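Local coordinates for protein titin (Homo sapiens, PDB 3LCY) that probably serves as a giant elastic scaffold of the muscle sarcomere, built largely from chained immunoglobulin-like domains and carrying a serine/threonine kinase domain, at residues A[101-106]-A[184-189]; A[129-134]-A[179-184]; A[175-180]-A[188-193]. One frame throughout, in Å; residues are numbered along the deposited sequence.

Interaction 1. Residues A[101-106]-A[184-189]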
loop_
_atom_site.group_PDB
_atom_site.type_symbol
_atom_site.label_atom_id
_atom_site.label_comp_id
_atom_site.label_asym_id
_atom_site.label_seq_id
_atom_site.Cartn_x
_atom_site.Cartn_y
_atom_site.Cartn_z
ATOM N N PRO A 101 -1.852 -10.600 -6.494
ATOM C CA PRO A 101 -1.071 -11.032 -5.334
ATOM C C PRO A 101 0.267 -11.629 -5.755
ATOM O O PRO A 101 0.320 -12.453 -6.669
ATOM C CB PRO A 101 -1.962 -12.098 -4.698
ATOM C CG PRO A 101 -3.345 -11.675 -5.061
ATOM C CD PRO A 101 -3.240 -11.090 -6.440
ATOM N N GLN A 102 1.334 -11.203 -5.091
ATOM C CA GLN A 102 2.686 -11.612 -5.445
ATOM C C GLN A 102 3.600 -11.481 -4.237
ATOM O O GLN A 102 3.635 -10.436 -3.590
ATOM C CB GLN A 102 3.216 -10.733 -6.578
ATOM C CG GLN A 102 4.719 -10.823 -6.788
ATOM C CD GLN A 102 5.262 -9.674 -7.621
ATOM O OE1 GLN A 102 4.572 -8.681 -7.856
ATOM N NE2 GLN A 102 6.505 -9.804 -8.068
ATOM N N PHE A 103 4.340 -12.541 -3.930
ATOM C CA PHE A 103 5.298 -12.476 -2.837
ATOM C C PHE A 103 6.416 -11.499 -3.179
ATOM O O PHE A 103 6.936 -11.495 -4.295
ATOM C CB PHE A 103 5.843 -13.862 -2.492
ATOM C CG PHE A 103 4.818 -14.774 -1.882
ATOM C CD1 PHE A 103 4.322 -14.526 -0.611
ATOM C CD2 PHE A 103 4.349 -15.879 -2.576
ATOM C CE1 PHE A 103 3.377 -15.358 -0.044
ATOM C CE2 PHE A 103 3.406 -16.717 -2.012
ATOM C CZ PHE A 103 2.920 -16.457 -0.746
ATOM N N HIS A 104 6.769 -10.669 -2.205
ATOM C CA HIS A 104 7.662 -9.542 -2.439
ATOM C C HIS A 104 9.063 -9.953 -2.887
ATOM O O HIS A 104 9.801 -10.587 -2.132
ATOM C CB HIS A 104 7.757 -8.673 -1.179
ATOM C CG HIS A 104 8.130 -7.249 -1.456
ATOM N ND1 HIS A 104 9.305 -6.894 -2.083
ATOM C CD2 HIS A 104 7.483 -6.090 -1.187
ATOM C CE1 HIS A 104 9.364 -5.580 -2.193
ATOM N NE2 HIS A 104 8.272 -5.067 -1.657
ATOM N N PRO A 105 9.431 -9.582 -4.124
ATOM C CA PRO A 105 10.827 -9.685 -4.561
ATOM C C PRO A 105 11.639 -8.576 -3.903
ATOM O O PRO A 105 11.265 -7.405 -3.986
ATOM C CB PRO A 105 10.739 -9.459 -6.071
ATOM C CG PRO A 105 9.522 -8.622 -6.256
ATOM C CD PRO A 105 8.555 -9.041 -5.178
ATOM N N GLY A 106 12.733 -8.945 -3.248
ATOM C CA GLY A 106 13.478 -8.009 -2.427
ATOM C C GLY A 106 13.505 -8.526 -1.004
ATOM O O GLY A 106 14.310 -8.096 -0.176
ATOM N N GLY A 184 -6.097 -12.357 -8.651
ATOM C CA GLY A 184 -5.530 -13.692 -8.641
ATOM C C GLY A 184 -5.117 -14.216 -7.280
ATOM O O GLY A 184 -5.379 -13.592 -6.263
ATOM N N THR A 185 -4.466 -15.375 -7.266
ATOM C CA THR A 185 -3.987 -15.968 -6.026
ATOM C C THR A 185 -2.543 -16.431 -6.175
ATOM O O THR A 185 -2.065 -16.651 -7.288
ATOM C CB THR A 185 -4.850 -17.172 -5.608
ATOM O OG1 THR A 185 -4.359 -17.717 -4.377
ATOM C CG2 THR A 185 -4.813 -18.249 -6.679
ATOM N N VAL A 186 -1.856 -16.568 -5.047
ATOM C CA VAL A 186 -0.492 -17.082 -5.029
ATOM C C VAL A 186 -0.222 -17.719 -3.671
ATOM O O VAL A 186 -0.860 -17.370 -2.677
ATOM C CB VAL A 186 0.547 -15.974 -5.296
ATOM C CG1 VAL A 186 0.683 -15.071 -4.080
ATOM C CG2 VAL A 186 1.894 -16.586 -5.662
ATOM N N ASP A 187 0.708 -18.667 -3.632
ATOM C CA ASP A 187 1.039 -19.334 -2.381
ATOM C C ASP A 187 2.499 -19.766 -2.339
ATOM O O ASP A 187 3.155 -19.891 -3.373
ATOM C CB ASP A 187 0.123 -20.540 -2.148
ATOM C CG ASP A 187 0.422 -21.692 -3.086
ATOM O OD1 ASP A 187 1.449 -22.372 -2.885
ATOM O OD2 ASP A 187 -0.377 -21.927 -4.017
ATOM N N ALA A 188 2.998 -19.988 -1.130
ATOM C CA ALA A 188 4.366 -20.446 -0.936
ATOM C C ALA A 188 4.413 -21.459 0.198
ATOM O O ALA A 188 3.656 -21.358 1.162
ATOM C CB ALA A 188 5.283 -19.271 -0.641
ATOM N N ILE A 189 5.297 -22.442 0.077
ATOM C CA ILE A 189 5.425 -23.472 1.100
ATOM C C ILE A 189 6.720 -23.323 1.892
ATOM O O ILE A 189 7.814 -23.307 1.326
ATOM C CB ILE A 189 5.337 -24.885 0.496
ATOM C CG1 ILE A 189 3.909 -25.166 0.023
ATOM C CG2 ILE A 189 5.775 -25.927 1.511
ATOM C CD1 ILE A 189 3.709 -26.557 -0.540
#

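Interaction 2. Residues A[129-134]-A[179-184]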
loop_
_atom_site.group_PDB
_atom_site.type_symbol
_atom_site.label_atom_id
_atom_site.label_comp_id
_atom_site.label_asym_id
_atom_site.label_seq_id
_atom_site.Cartn_x
_atom_site.Cartn_y
_atom_site.Cartn_z
ATOM N N GLY A 129 0.265 -6.887 -3.237
ATOM C CA GLY A 129 -1.058 -7.164 -3.730
ATOM C C GLY A 129 -2.081 -6.085 -3.482
ATOM O O GLY A 129 -2.314 -5.739 -2.387
ATOM N N ARG A 130 -2.708 -5.560 -4.523
ATOM C CA ARG A 130 -3.741 -4.544 -4.338
ATOM C C ARG A 130 -4.966 -4.932 -5.155
ATOM O O ARG A 130 -4.829 -5.279 -6.313
ATOM C CB ARG A 130 -3.237 -3.155 -4.720
ATOM C CG ARG A 130 -2.300 -2.544 -3.699
ATOM C CD ARG A 130 -2.867 -2.628 -2.293
ATOM N NE ARG A 130 -2.032 -1.929 -1.323
ATOM C CZ ARG A 130 -1.267 -2.523 -0.419
ATOM N NH1 ARG A 130 -1.226 -3.838 -0.345
ATOM N NH2 ARG A 130 -0.543 -1.795 0.413
ATOM N N PRO A 131 -6.160 -4.903 -4.578
ATOM C CA PRO A 131 -6.435 -4.504 -3.196
ATOM C C PRO A 131 -5.904 -5.522 -2.206
ATOM O O PRO A 131 -5.588 -6.637 -2.598
ATOM C CB PRO A 131 -7.961 -4.504 -3.144
ATOM C CG PRO A 131 -8.369 -5.420 -4.226
ATOM C CD PRO A 131 -7.397 -5.177 -5.317
ATOM N N VAL A 132 -5.804 -5.151 -0.938
ATOM C CA VAL A 132 -5.263 -6.075 0.035
ATOM C C VAL A 132 -6.005 -7.391 -0.086
ATOM O O VAL A 132 -7.226 -7.456 -0.057
ATOM C CB VAL A 132 -5.421 -5.504 1.446
ATOM C CG1 VAL A 132 -4.825 -6.428 2.477
ATOM C CG2 VAL A 132 -4.787 -4.144 1.515
ATOM N N PRO A 133 -5.215 -8.443 -0.229
ATOM C CA PRO A 133 -5.695 -9.812 -0.405
ATOM C C PRO A 133 -6.070 -10.573 0.844
ATOM O O PRO A 133 -5.611 -10.263 1.931
ATOM C CB PRO A 133 -4.494 -10.496 -1.039
ATOM C CG PRO A 133 -3.340 -9.803 -0.447
ATOM C CD PRO A 133 -3.747 -8.380 -0.212
ATOM N N ALA A 134 -6.906 -11.586 0.672
ATOM C CA ALA A 134 -7.291 -12.413 1.785
ATOM C C ALA A 134 -6.016 -13.197 2.031
ATOM O O ALA A 134 -5.435 -13.748 1.107
ATOM C CB ALA A 134 -8.412 -13.323 1.393
ATOM N N LEU A 179 -2.176 -15.923 -0.527
ATOM C CA LEU A 179 -2.634 -14.564 -0.737
ATOM C C LEU A 179 -3.599 -14.537 -1.909
ATOM O O LEU A 179 -3.292 -15.048 -2.972
ATOM C CB LEU A 179 -1.449 -13.646 -1.021
ATOM C CG LEU A 179 -0.561 -13.249 0.156
ATOM C CD1 LEU A 179 -0.362 -14.409 1.086
ATOM C CD2 LEU A 179 0.773 -12.756 -0.341
ATOM N N SER A 180 -4.766 -13.937 -1.726
ATOM C CA SER A 180 -5.718 -13.871 -2.826
ATOM C C SER A 180 -6.585 -12.625 -2.923
ATOM O O SER A 180 -7.066 -12.114 -1.925
ATOM C CB SER A 180 -6.680 -15.066 -2.760
ATOM O OG SER A 180 -6.009 -16.303 -2.759
ATOM N N ASN A 181 -6.825 -12.183 -4.148
ATOM C CA ASN A 181 -7.659 -11.023 -4.434
ATOM C C ASN A 181 -8.433 -11.241 -5.736
ATOM O O ASN A 181 -8.356 -12.309 -6.325
ATOM C CB ASN A 181 -6.876 -9.707 -4.405
ATOM C CG ASN A 181 -5.975 -9.526 -5.593
ATOM O OD1 ASN A 181 -6.129 -10.177 -6.611
ATOM N ND2 ASN A 181 -5.031 -8.618 -5.469
ATOM N N VAL A 182 -9.190 -10.248 -6.176
ATOM C CA VAL A 182 -9.975 -10.389 -7.395
ATOM C C VAL A 182 -9.091 -10.710 -8.591
ATOM O O VAL A 182 -9.472 -11.480 -9.457
ATOM C CB VAL A 182 -10.786 -9.120 -7.693
ATOM C CG1 VAL A 182 -11.950 -9.009 -6.746
ATOM C CG2 VAL A 182 -9.912 -7.902 -7.587
ATOM N N PHE A 183 -7.920 -10.101 -8.640
ATOM C CA PHE A 183 -6.956 -10.322 -9.713
ATOM C C PHE A 183 -6.347 -11.730 -9.794
ATOM O O PHE A 183 -6.088 -12.229 -10.879
ATOM C CB PHE A 183 -5.916 -9.215 -9.715
ATOM C CG PHE A 183 -6.523 -7.858 -9.801
ATOM C CD1 PHE A 183 -7.334 -7.529 -10.868
ATOM C CD2 PHE A 183 -6.326 -6.926 -8.807
ATOM C CE1 PHE A 183 -7.914 -6.291 -10.953
ATOM C CE2 PHE A 183 -6.907 -5.686 -8.889
ATOM C CZ PHE A 183 -7.703 -5.369 -9.963
ATOM N N GLY A 184 -6.097 -12.357 -8.651
ATOM C CA GLY A 184 -5.530 -13.692 -8.641
ATOM C C GLY A 184 -5.117 -14.216 -7.280
ATOM O O GLY A 184 -5.379 -13.592 -6.263
#

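Interaction 3. Residues A[175-180]-A[188-193]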
loop_
_atom_site.group_PDB
_atom_site.type_symbol
_atom_site.label_atom_id
_atom_site.label_comp_id
_atom_site.label_asym_id
_atom_site.label_seq_id
_atom_site.Cartn_x
_atom_site.Cartn_y
_atom_site.Cartn_z
ATOM N N TYR A 175 4.390 -25.553 5.881
ATOM C CA TYR A 175 3.400 -24.499 6.059
ATOM C C TYR A 175 3.100 -23.843 4.719
ATOM O O TYR A 175 3.999 -23.666 3.898
ATOM C CB TYR A 175 3.911 -23.439 7.036
ATOM C CG TYR A 175 3.902 -23.860 8.486
ATOM C CD1 TYR A 175 4.832 -24.767 8.971
ATOM C CD2 TYR A 175 2.972 -23.336 9.375
ATOM C CE1 TYR A 175 4.832 -25.149 10.300
ATOM C CE2 TYR A 175 2.962 -23.712 10.704
ATOM C CZ TYR A 175 3.896 -24.618 11.162
ATOM O OH TYR A 175 3.891 -24.995 12.484
ATOM N N LYS A 176 1.841 -23.483 4.494
ATOM C CA LYS A 176 1.476 -22.762 3.280
ATOM C C LYS A 176 0.873 -21.400 3.599
ATOM O O LYS A 176 -0.097 -21.301 4.352
ATOM C CB LYS A 176 0.494 -23.562 2.419
ATOM C CG LYS A 176 0.105 -22.834 1.134
ATOM C CD LYS A 176 -1.264 -23.247 0.615
ATOM C CE LYS A 176 -1.247 -24.643 0.019
ATOM N NZ LYS A 176 -2.568 -24.996 -0.577
ATOM N N VAL A 177 1.453 -20.354 3.025
ATOM C CA VAL A 177 0.881 -19.020 3.120
ATOM C C VAL A 177 0.204 -18.675 1.798
ATOM O O VAL A 177 0.817 -18.767 0.733
ATOM C CB VAL A 177 1.946 -17.964 3.463
ATOM C CG1 VAL A 177 3.129 -18.074 2.515
ATOM C CG2 VAL A 177 1.339 -16.572 3.419
ATOM N N GLN A 178 -1.065 -18.301 1.865
ATOM C CA GLN A 178 -1.829 -17.984 0.672
ATOM C C GLN A 178 -2.350 -16.559 0.621
ATOM O O GLN A 178 -2.897 -16.055 1.588
ATOM C CB GLN A 178 -2.996 -18.958 0.564
ATOM C CG GLN A 178 -3.532 -19.140 -0.829
ATOM C CD GLN A 178 -4.385 -20.370 -0.943
ATOM O OE1 GLN A 178 -5.396 -20.501 -0.264
ATOM N NE2 GLN A 178 -3.980 -21.289 -1.801
ATOM N N LEU A 179 -2.176 -15.923 -0.527
ATOM C CA LEU A 179 -2.634 -14.564 -0.737
ATOM C C LEU A 179 -3.599 -14.537 -1.909
ATOM O O LEU A 179 -3.292 -15.048 -2.972
ATOM C CB LEU A 179 -1.449 -13.646 -1.021
ATOM C CG LEU A 179 -0.561 -13.249 0.156
ATOM C CD1 LEU A 179 -0.362 -14.409 1.086
ATOM C CD2 LEU A 179 0.773 -12.756 -0.341
ATOM N N SER A 180 -4.766 -13.937 -1.726
ATOM C CA SER A 180 -5.718 -13.871 -2.826
ATOM C C SER A 180 -6.585 -12.625 -2.923
ATOM O O SER A 180 -7.066 -12.114 -1.925
ATOM C CB SER A 180 -6.680 -15.066 -2.760
ATOM O OG SER A 180 -6.009 -16.303 -2.759
ATOM N N ALA A 188 2.998 -19.988 -1.130
ATOM C CA ALA A 188 4.366 -20.446 -0.936
ATOM C C ALA A 188 4.413 -21.459 0.198
ATOM O O ALA A 188 3.656 -21.358 1.162
ATOM C CB ALA A 188 5.283 -19.271 -0.641
ATOM N N ILE A 189 5.297 -22.442 0.077
ATOM C CA ILE A 189 5.425 -23.472 1.100
ATOM C C ILE A 189 6.720 -23.323 1.892
ATOM O O ILE A 189 7.814 -23.307 1.326
ATOM C CB ILE A 189 5.337 -24.885 0.496
ATOM C CG1 ILE A 189 3.909 -25.166 0.023
ATOM C CG2 ILE A 189 5.775 -25.927 1.511
ATOM C CD1 ILE A 189 3.709 -26.557 -0.540
ATOM N N LEU A 190 6.583 -23.211 3.209
ATOM C CA LEU A 190 7.729 -23.047 4.094
ATOM C C LEU A 190 7.937 -24.305 4.926
ATOM O O LEU A 190 7.039 -24.735 5.649
ATOM C CB LEU A 190 7.530 -21.843 5.019
ATOM C CG LEU A 190 7.335 -20.452 4.406
ATOM C CD1 LEU A 190 6.016 -20.346 3.663
ATOM C CD2 LEU A 190 7.408 -19.394 5.492
ATOM N N ASP A 191 9.123 -24.892 4.819
ATOM C CA ASP A 191 9.448 -26.087 5.584
ATOM C C ASP A 191 10.041 -25.699 6.935
ATOM O O ASP A 191 11.136 -25.144 7.005
ATOM C CB ASP A 191 10.429 -26.969 4.813
ATOM C CG ASP A 191 10.453 -28.392 5.324
ATOM O OD1 ASP A 191 9.404 -28.863 5.817
ATOM O OD2 ASP A 191 11.515 -29.041 5.232
ATOM N N VAL A 192 9.311 -25.991 8.005
ATOM C CA VAL A 192 9.746 -25.622 9.347
ATOM C C VAL A 192 10.368 -26.794 10.098
ATOM O O VAL A 192 9.806 -27.888 10.143
ATOM C CB VAL A 192 8.583 -25.050 10.181
ATOM C CG1 VAL A 192 8.998 -24.895 11.632
ATOM C CG2 VAL A 192 8.122 -23.718 9.609
ATOM N N GLU A 193 11.527 -26.561 10.698
ATOM C CA GLU A 193 12.228 -27.586 11.450
ATOM C C GLU A 193 12.502 -27.072 12.860
ATOM O O GLU A 193 12.871 -25.919 13.035
ATOM C CB GLU A 193 13.539 -27.938 10.753
ATOM C CG GLU A 193 14.067 -29.320 11.073
ATOM C CD GLU A 193 13.372 -30.414 10.288
ATOM O OE1 GLU A 193 12.912 -31.390 10.907
ATOM O OE2 GLU A 193 13.286 -30.301 9.053
#

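Interaction 1. Residues A[101-106]-A[184-189]
Gly-184 O is met by the Pro-101 ring, with Pro-101 CG 3.0 Å from this oxygen, and the same oxygen accepts a backbone hydrogen bond from Asn-181 N across the turn. In the I-set immunoglobulin sandwich this is where the end of strand 88-103, entering the second domain, runs beside that domain's last strand. Strands 101-103 and 185-189 point much the same way, 23° apart, with axes 6.0 Å from each other. No hydrogen bond joins them: Gln-102 and His-104 pair instead with strand 121-130, so side chains fill the interval. Pro-101, Phe-103 and Val-186 share most of the contact. The chi1 of Val-186, 74°, sets CG1 between the backbone N and the carbonyl carbon, where this methyl reaches both partners at once. It sits 4.0 Å from Pro-101 CB and makes an off-centre CH-pi contact with Phe-103, 4.2 Å from the ring centroid. The second methyl, CG2, meets the same ring at CD2. Phe-103 also packs on Val-177 and Leu-179 of the neighbouring strand, which places it between the two sheets. Farther along, Ala-188 CB touches the end of the aromatic ring, 3.7 Å from Phe-103 CZ.

Interaction 2. Residues A[129-134]-A[179-184]
A chi1 of 73° puts CG of Asn-181 between its own backbone N and carbonyl carbon, turning the amide toward Arg-130 and Pro-131, while a chi1 of -55° brings the ring of Phe-183 against the same two residues. Here, in an I-set immunoglobulin domain, the turn between the last two strands packs on the loop that leads from strand 121-130 to strand 134-139. The Asn-181 side chain spans both. Its OD1 accepts Gly-184 N at 3.0 Å, nearly along the C=O axis, an Asx motif that braces the turn. On its other side ND2 lies beside the carbonyls of Arg-130 and Pro-131 and donates a hydrogen bond to Ala-99 O, on the strand arriving from the first domain.

Phe-183 comes in edge first: Arg-130 O lies in the plane of the ring, 3.3 Å from CE2. The ring of Pro-131, which follows a cis peptide, crosses it at about a right angle, with CD 3.6 Å from Phe-183 CE2. Val-182 CG2 covers the centre of one aromatic face, 3.8 Å above the plane.

The Arg-130 side chain leaves the backbone away from segment 179-184. Its NH1 bonds Gly-129 O at 3.0 Å, while NE forms a salt bridge to Glu-75 and NH2 donates to Glu-156 O, so the guanidinium is gripped at all three nitrogens.

Where the loop enters the sheet, Ala-134 and Ser-180 form an antiparallel hydrogen-bonded pair: Ala-134 N to Ser-180 O at 2.7 Å and Ser-180 N to Ala-134 O at 2.9 Å. Pro-133, just before the pair, brings CB to 3.2 Å from Ser-180 O.

Interaction 3. Residues A[175-180]-A[188-193]
Starting from CB, which lies 3.7 Å from Leu-190 O, the side chain of Tyr-175 runs along the inner surface of the hairpin made by strands 173-180 and 185-195. With CG anti to the carbonyl carbon (chi1 -74°), its ring has Leu-190 O at the edge and in plane, and Val-192 approaches the ring obliquely: CD1 is 3.5 Å from Val-192 CG2, and CE1 is 3.8 Å from Val-192 CB. His-139 stacks on the ring. At the tip, OH bonds to the backbone O of His-171, four residues back, which is the tyrosine corner of immunoglobulin-like domains.

Beneath the ring's root, Tyr-175 and Leu-190 form an antiparallel hydrogen-bonded pair, with Tyr-175 N to Leu-190 O at 2.8 Å and Leu-190 N to Tyr-175 O at 2.7 Å. Val-177 and Ala-188 repeat the pattern, Val-177 N reaching Ala-188 O at 3.1 Å. Between them, Lys-176 and Ile-189 form the non-hydrogen-bonded pair. Their side chains leave on the other face, and the lysine makes a cation-pi contact with Phe-138. Within the sandwich, Val-177 and Leu-190 meet through methyls, with Val-177 CG1 3.8 Å from Leu-190 CD1.

In the fold
Strand 88-103 carries the chain out of the first immunoglobulin domain and, with 101-106, into the second. Interaction 1 closes the longest loop, from there to 184-189. Within this span, 129-134 returns to 179-184 in interaction 2, ending at Gly-184, shared with interaction 1. Interaction 3 is the shortest closure, a hairpin that crosses both, opening inside their loops and closing beyond them; it shares Ala-188 and Ile-189 with interaction 1. A hydrogen bond between Thr-185 OG1 and Ser-180 OG links interaction 1 to the strand used by interactions 2 and 3. Interactions 1 and 2 join the two sheets at the end facing the first domain; interaction 3 pairs two strands of one sheet farther away.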